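Local coordinates for protein putative D-alanine N-acetyltransferase of GNAT family (Desulfovibrio desulfuricans subsp. desulfuricans, PDB 2R7H) that probably transfers an acyl group, most likely acetyl, to an as yet unestablished acceptor, as a member of the GNAT acetyltransferase family, at residues B[20-34]-B[70-82]. Sequence-based numbering, arbitrary orientation.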
# COMPACT_ATOMS: atom_id res chain seq x y z
N VAL B 20 -2.89 -6.49 -32.49
CA VAL B 20 -3.05 -6.66 -31.05
C VAL B 20 -4.42 -6.12 -30.65
O VAL B 20 -4.78 -5.02 -31.09
CB VAL B 20 -2.00 -5.87 -30.25
CG1 VAL B 20 -2.28 -5.99 -28.76
CG2 VAL B 20 -0.63 -6.38 -30.57
N ALA B 21 -5.18 -6.88 -29.86
CA ALA B 21 -6.49 -6.43 -29.36
C ALA B 21 -6.38 -6.21 -27.84
O ALA B 21 -5.78 -7.04 -27.14
CB ALA B 21 -7.58 -7.44 -29.65
N PHE B 22 -6.94 -5.12 -27.33
CA PHE B 22 -6.94 -4.80 -25.89
C PHE B 22 -8.29 -5.20 -25.30
O PHE B 22 -9.33 -4.83 -25.86
CB PHE B 22 -6.59 -3.35 -25.63
CG PHE B 22 -5.22 -3.00 -26.07
CD1 PHE B 22 -4.13 -3.46 -25.34
CD2 PHE B 22 -5.00 -2.26 -27.21
CE1 PHE B 22 -2.85 -3.16 -25.74
CE2 PHE B 22 -3.70 -1.96 -27.61
CZ PHE B 22 -2.63 -2.42 -26.87
N ARG B 23 -8.28 -5.98 -24.23
CA ARG B 23 -9.51 -6.46 -23.58
C ARG B 23 -9.45 -6.14 -22.09
O ARG B 23 -8.41 -6.33 -21.48
CB ARG B 23 -9.61 -7.97 -23.81
CG ARG B 23 -10.75 -8.67 -23.05
CD ARG B 23 -11.01 -10.09 -23.54
NE ARG B 23 -9.81 -10.92 -23.64
CZ ARG B 23 -9.19 -11.53 -22.63
NH1 ARG B 23 -9.61 -11.38 -21.38
NH2 ARG B 23 -8.12 -12.27 -22.85
N ARG B 24 -10.55 -5.66 -21.54
CA ARG B 24 -10.67 -5.35 -20.12
C ARG B 24 -11.43 -6.40 -19.33
O ARG B 24 -11.29 -6.46 -18.12
CB ARG B 24 -11.36 -4.02 -19.85
CG ARG B 24 -10.54 -2.76 -19.96
CD ARG B 24 -10.15 -2.47 -21.31
NE ARG B 24 -9.50 -1.17 -21.40
CZ ARG B 24 -8.93 -0.72 -22.51
NH1 ARG B 24 -8.97 -1.40 -23.66
NH2 ARG B 24 -8.35 0.45 -22.48
N GLN B 25 -12.28 -7.19 -20.00
CA GLN B 25 -13.09 -8.21 -19.32
C GLN B 25 -12.21 -9.37 -18.88
O GLN B 25 -11.45 -9.85 -19.69
CB GLN B 25 -14.19 -8.75 -20.26
CG GLN B 25 -15.23 -9.66 -19.57
CD GLN B 25 -16.30 -10.20 -20.51
OE1 GLN B 25 -16.04 -10.49 -21.69
NE2 GLN B 25 -17.50 -10.39 -19.97
N VAL B 26 -12.34 -9.81 -17.63
CA VAL B 26 -11.55 -10.92 -17.11
C VAL B 26 -12.35 -12.19 -17.35
O VAL B 26 -13.51 -12.26 -16.96
CB VAL B 26 -11.25 -10.78 -15.61
CG1 VAL B 26 -10.45 -11.96 -15.10
CG2 VAL B 26 -10.48 -9.52 -15.37
N LEU B 27 -11.71 -13.16 -18.00
CA LEU B 27 -12.30 -14.44 -18.30
C LEU B 27 -11.60 -15.50 -17.44
O LEU B 27 -10.54 -15.23 -16.89
CB LEU B 27 -12.11 -14.76 -19.79
CG LEU B 27 -12.61 -13.68 -20.76
CD1 LEU B 27 -12.29 -14.05 -22.18
CD2 LEU B 27 -14.09 -13.42 -20.60
N PRO B 28 -12.21 -16.69 -17.28
CA PRO B 28 -11.58 -17.79 -16.49
C PRO B 28 -10.18 -18.25 -16.97
O PRO B 28 -9.34 -18.65 -16.15
CB PRO B 28 -12.59 -18.92 -16.62
CG PRO B 28 -13.89 -18.24 -16.88
CD PRO B 28 -13.54 -17.10 -17.78
N GLN B 29 -9.94 -18.17 -18.29
CA GLN B 29 -8.65 -18.53 -18.89
C GLN B 29 -7.49 -17.59 -18.48
O GLN B 29 -6.33 -18.00 -18.50
CB GLN B 29 -8.79 -18.45 -20.42
N ASP B 30 -7.82 -16.37 -18.08
CA ASP B 30 -6.83 -15.34 -17.75
C ASP B 30 -5.84 -15.53 -16.59
O ASP B 30 -4.67 -15.14 -16.71
CB ASP B 30 -7.53 -13.98 -17.59
CG ASP B 30 -8.20 -13.50 -18.88
OD1 ASP B 30 -7.80 -13.88 -20.01
OD2 ASP B 30 -9.15 -12.70 -18.75
N ALA B 31 -6.33 -16.09 -15.48
CA ALA B 31 -5.50 -16.34 -14.28
C ALA B 31 -4.23 -17.13 -14.61
O ALA B 31 -3.14 -16.73 -14.22
CB ALA B 31 -6.31 -17.09 -13.23
N LEU B 32 -4.38 -18.21 -15.37
CA LEU B 32 -3.24 -19.03 -15.75
C LEU B 32 -2.41 -18.38 -16.89
O LEU B 32 -1.19 -18.50 -16.89
CB LEU B 32 -3.67 -20.44 -16.14
CG LEU B 32 -2.53 -21.45 -16.10
CD1 LEU B 32 -2.03 -21.60 -14.65
CD2 LEU B 32 -2.99 -22.81 -16.67
N LEU B 33 -3.08 -17.69 -17.83
CA LEU B 33 -2.40 -16.99 -18.95
C LEU B 33 -1.53 -15.89 -18.38
O LEU B 33 -0.42 -15.68 -18.88
CB LEU B 33 -3.40 -16.42 -19.97
CG LEU B 33 -4.18 -17.40 -20.84
CD1 LEU B 33 -5.37 -16.74 -21.52
CD2 LEU B 33 -3.26 -18.06 -21.86
N VAL B 34 -2.05 -15.18 -17.38
CA VAL B 34 -1.30 -14.12 -16.70
C VAL B 34 -0.08 -14.71 -15.99
O VAL B 34 1.04 -14.18 -16.09
CB VAL B 34 -2.18 -13.36 -15.70
CG1 VAL B 34 -1.34 -12.65 -14.63
CG2 VAL B 34 -3.13 -12.41 -16.47
N PHE B 70 -7.64 -4.60 -15.12
CA PHE B 70 -6.73 -5.20 -16.08
C PHE B 70 -6.94 -4.74 -17.51
O PHE B 70 -8.07 -4.42 -17.89
CB PHE B 70 -7.00 -6.72 -16.11
CG PHE B 70 -6.75 -7.41 -14.81
CD1 PHE B 70 -7.75 -7.53 -13.86
CD2 PHE B 70 -5.50 -7.88 -14.51
CE1 PHE B 70 -7.51 -8.13 -12.63
CE2 PHE B 70 -5.25 -8.47 -13.29
CZ PHE B 70 -6.26 -8.59 -12.35
N VAL B 71 -5.85 -4.68 -18.28
CA VAL B 71 -5.90 -4.41 -19.75
C VAL B 71 -5.02 -5.55 -20.31
O VAL B 71 -3.83 -5.61 -20.00
CB VAL B 71 -5.31 -3.06 -20.24
CG1 VAL B 71 -5.41 -3.01 -21.78
CG2 VAL B 71 -6.00 -1.84 -19.59
N PHE B 72 -5.63 -6.49 -21.03
CA PHE B 72 -4.92 -7.63 -21.61
C PHE B 72 -4.68 -7.38 -23.10
O PHE B 72 -5.61 -7.04 -23.80
CB PHE B 72 -5.76 -8.91 -21.48
CG PHE B 72 -6.18 -9.24 -20.06
CD1 PHE B 72 -5.27 -9.74 -19.16
CD2 PHE B 72 -7.50 -9.06 -19.65
CE1 PHE B 72 -5.65 -10.05 -17.88
CE2 PHE B 72 -7.89 -9.38 -18.37
CZ PHE B 72 -6.95 -9.88 -17.47
N ALA B 73 -3.43 -7.48 -23.57
CA ALA B 73 -3.08 -7.33 -24.99
C ALA B 73 -3.08 -8.76 -25.57
O ALA B 73 -2.31 -9.61 -25.09
CB ALA B 73 -1.71 -6.67 -25.14
N THR B 74 -3.97 -9.06 -26.52
CA THR B 74 -4.02 -10.40 -27.14
C THR B 74 -3.76 -10.39 -28.67
O THR B 74 -4.03 -9.40 -29.33
CB THR B 74 -5.37 -11.12 -26.89
OG1 THR B 74 -6.43 -10.31 -27.42
CG2 THR B 74 -5.60 -11.37 -25.43
N GLU B 75 -3.20 -11.49 -29.18
CA GLU B 75 -2.92 -11.70 -30.63
C GLU B 75 -3.42 -13.13 -30.83
O GLU B 75 -2.85 -14.06 -30.24
CB GLU B 75 -1.44 -11.63 -31.02
CG GLU B 75 -0.68 -10.34 -30.65
CD GLU B 75 0.77 -10.33 -31.19
OE1 GLU B 75 0.99 -10.86 -32.30
OE2 GLU B 75 1.68 -9.76 -30.53
N ASP B 76 -4.48 -13.28 -31.63
CA ASP B 76 -5.12 -14.58 -31.89
C ASP B 76 -5.66 -14.98 -30.52
O ASP B 76 -6.19 -14.12 -29.81
CB ASP B 76 -4.14 -15.60 -32.52
N ASP B 77 -5.53 -16.24 -30.12
CA ASP B 77 -5.96 -16.64 -28.81
C ASP B 77 -4.83 -16.55 -27.79
O ASP B 77 -5.00 -17.10 -26.70
N ASP B 78 -3.71 -15.88 -28.10
CA ASP B 78 -2.56 -15.78 -27.19
C ASP B 78 -2.50 -14.43 -26.48
O ASP B 78 -2.85 -13.40 -27.07
CB ASP B 78 -1.25 -15.96 -27.94
N MSE B 79 -2.05 -14.43 -25.23
CA MSE B 79 -1.89 -13.19 -24.47
C MSE B 79 -0.44 -12.68 -24.65
O MSE B 79 0.51 -13.28 -24.13
CB MSE B 79 -2.22 -13.39 -22.99
CG MSE B 79 -2.16 -12.07 -22.19
SE MSE B 79 -2.60 -12.34 -20.35
CE MSE B 79 -4.51 -12.78 -20.68
N ALA B 80 -0.27 -11.59 -25.37
CA ALA B 80 1.05 -10.97 -25.62
C ALA B 80 1.61 -10.27 -24.37
O ALA B 80 2.83 -10.19 -24.16
CB ALA B 80 0.93 -10.00 -26.78
N GLY B 81 0.71 -9.78 -23.52
CA GLY B 81 1.06 -9.10 -22.30
C GLY B 81 -0.15 -8.48 -21.62
O GLY B 81 -1.29 -8.65 -22.06
N TYR B 82 0.07 -7.80 -20.51
CA TYR B 82 -1.04 -7.18 -19.81
C TYR B 82 -0.55 -6.17 -18.79
O TYR B 82 0.65 -6.13 -18.46
CB TYR B 82 -1.92 -8.24 -19.10
CG TYR B 82 -1.44 -8.69 -17.75
CD1 TYR B 82 -0.26 -9.40 -17.61
CD2 TYR B 82 -2.19 -8.45 -16.62
CE1 TYR B 82 0.20 -9.79 -16.37
CE2 TYR B 82 -1.75 -8.84 -15.38
CZ TYR B 82 -0.56 -9.50 -15.26
OH TYR B 82 -0.15 -9.90 -14.01
O HOH W 1 -10.31 -5.23 -15.88
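The N-terminal strand and first helix of the GNAT fold illustrate how an edge strand and the helix after it can clasp one hairpin. Strand 21-23 runs antiparallel to strand 70-75, with Ala-21 opposite Thr-74 and Arg-23 opposite Phe-72 as hydrogen-bonded pairs. Each pair exchanges two backbone bonds; the one from Phe-72 N to Arg-23 O, 2.8 Å, is almost straight at 178°. Where the pairing ends, a water accepts from Phe-70 N and donates to Arg-24 O.

On the face carrying Arg-23 and Phe-72, the chain turns through 24-29 and brings helix 30-34 over the hairpin. Arg-23 grips the Asp-30 carboxylate end-on, NH1 meeting OD2 at 3.0 Å and NH2 meeting OD1, both on the syn side. NH1 also donates to Gln-25 O, and Leu-27 N reaches Asp-30 OD2 at 2.7 Å from above the carboxylate plane. Several bonds thus fix the guanidinium between Leu-27 CD1 on one face and Phe-72 CB on the other, each over the rim of the group. The Asp-30 carboxylate lies over one face of the Phe-72 ring, toward the rim on its CE2 side, their planes 33° apart, while Val-26 CG2 meets the ring edge. Farther along the helix, Val-34 sets CG2 over the centre of the Tyr-82 ring, a CH-pi contact 3.9 Å from the centroid. The extended chain of selenomethionine Met-79 carries SE to Val-34 CG2, and the bend at chi3 (-68°) turns CE toward Leu-33 CB, 3.9 Å away.

On the reverse face, Phe-22 CE1 packs on Ala-73 CB at 3.7 Å, and helix 111-125 covers both residues, its Asp-122 and Glu-118 holding the Arg-24 guanidinium. Helix 46-61 touches Val-26 and Phe-70, and Tyr-82 OH is hydrogen-bonded to NE1 of Trp-99, a 2-ethoxyethanol-pocket residue on strand 94-102, the hairpin's next neighbour in the sheet.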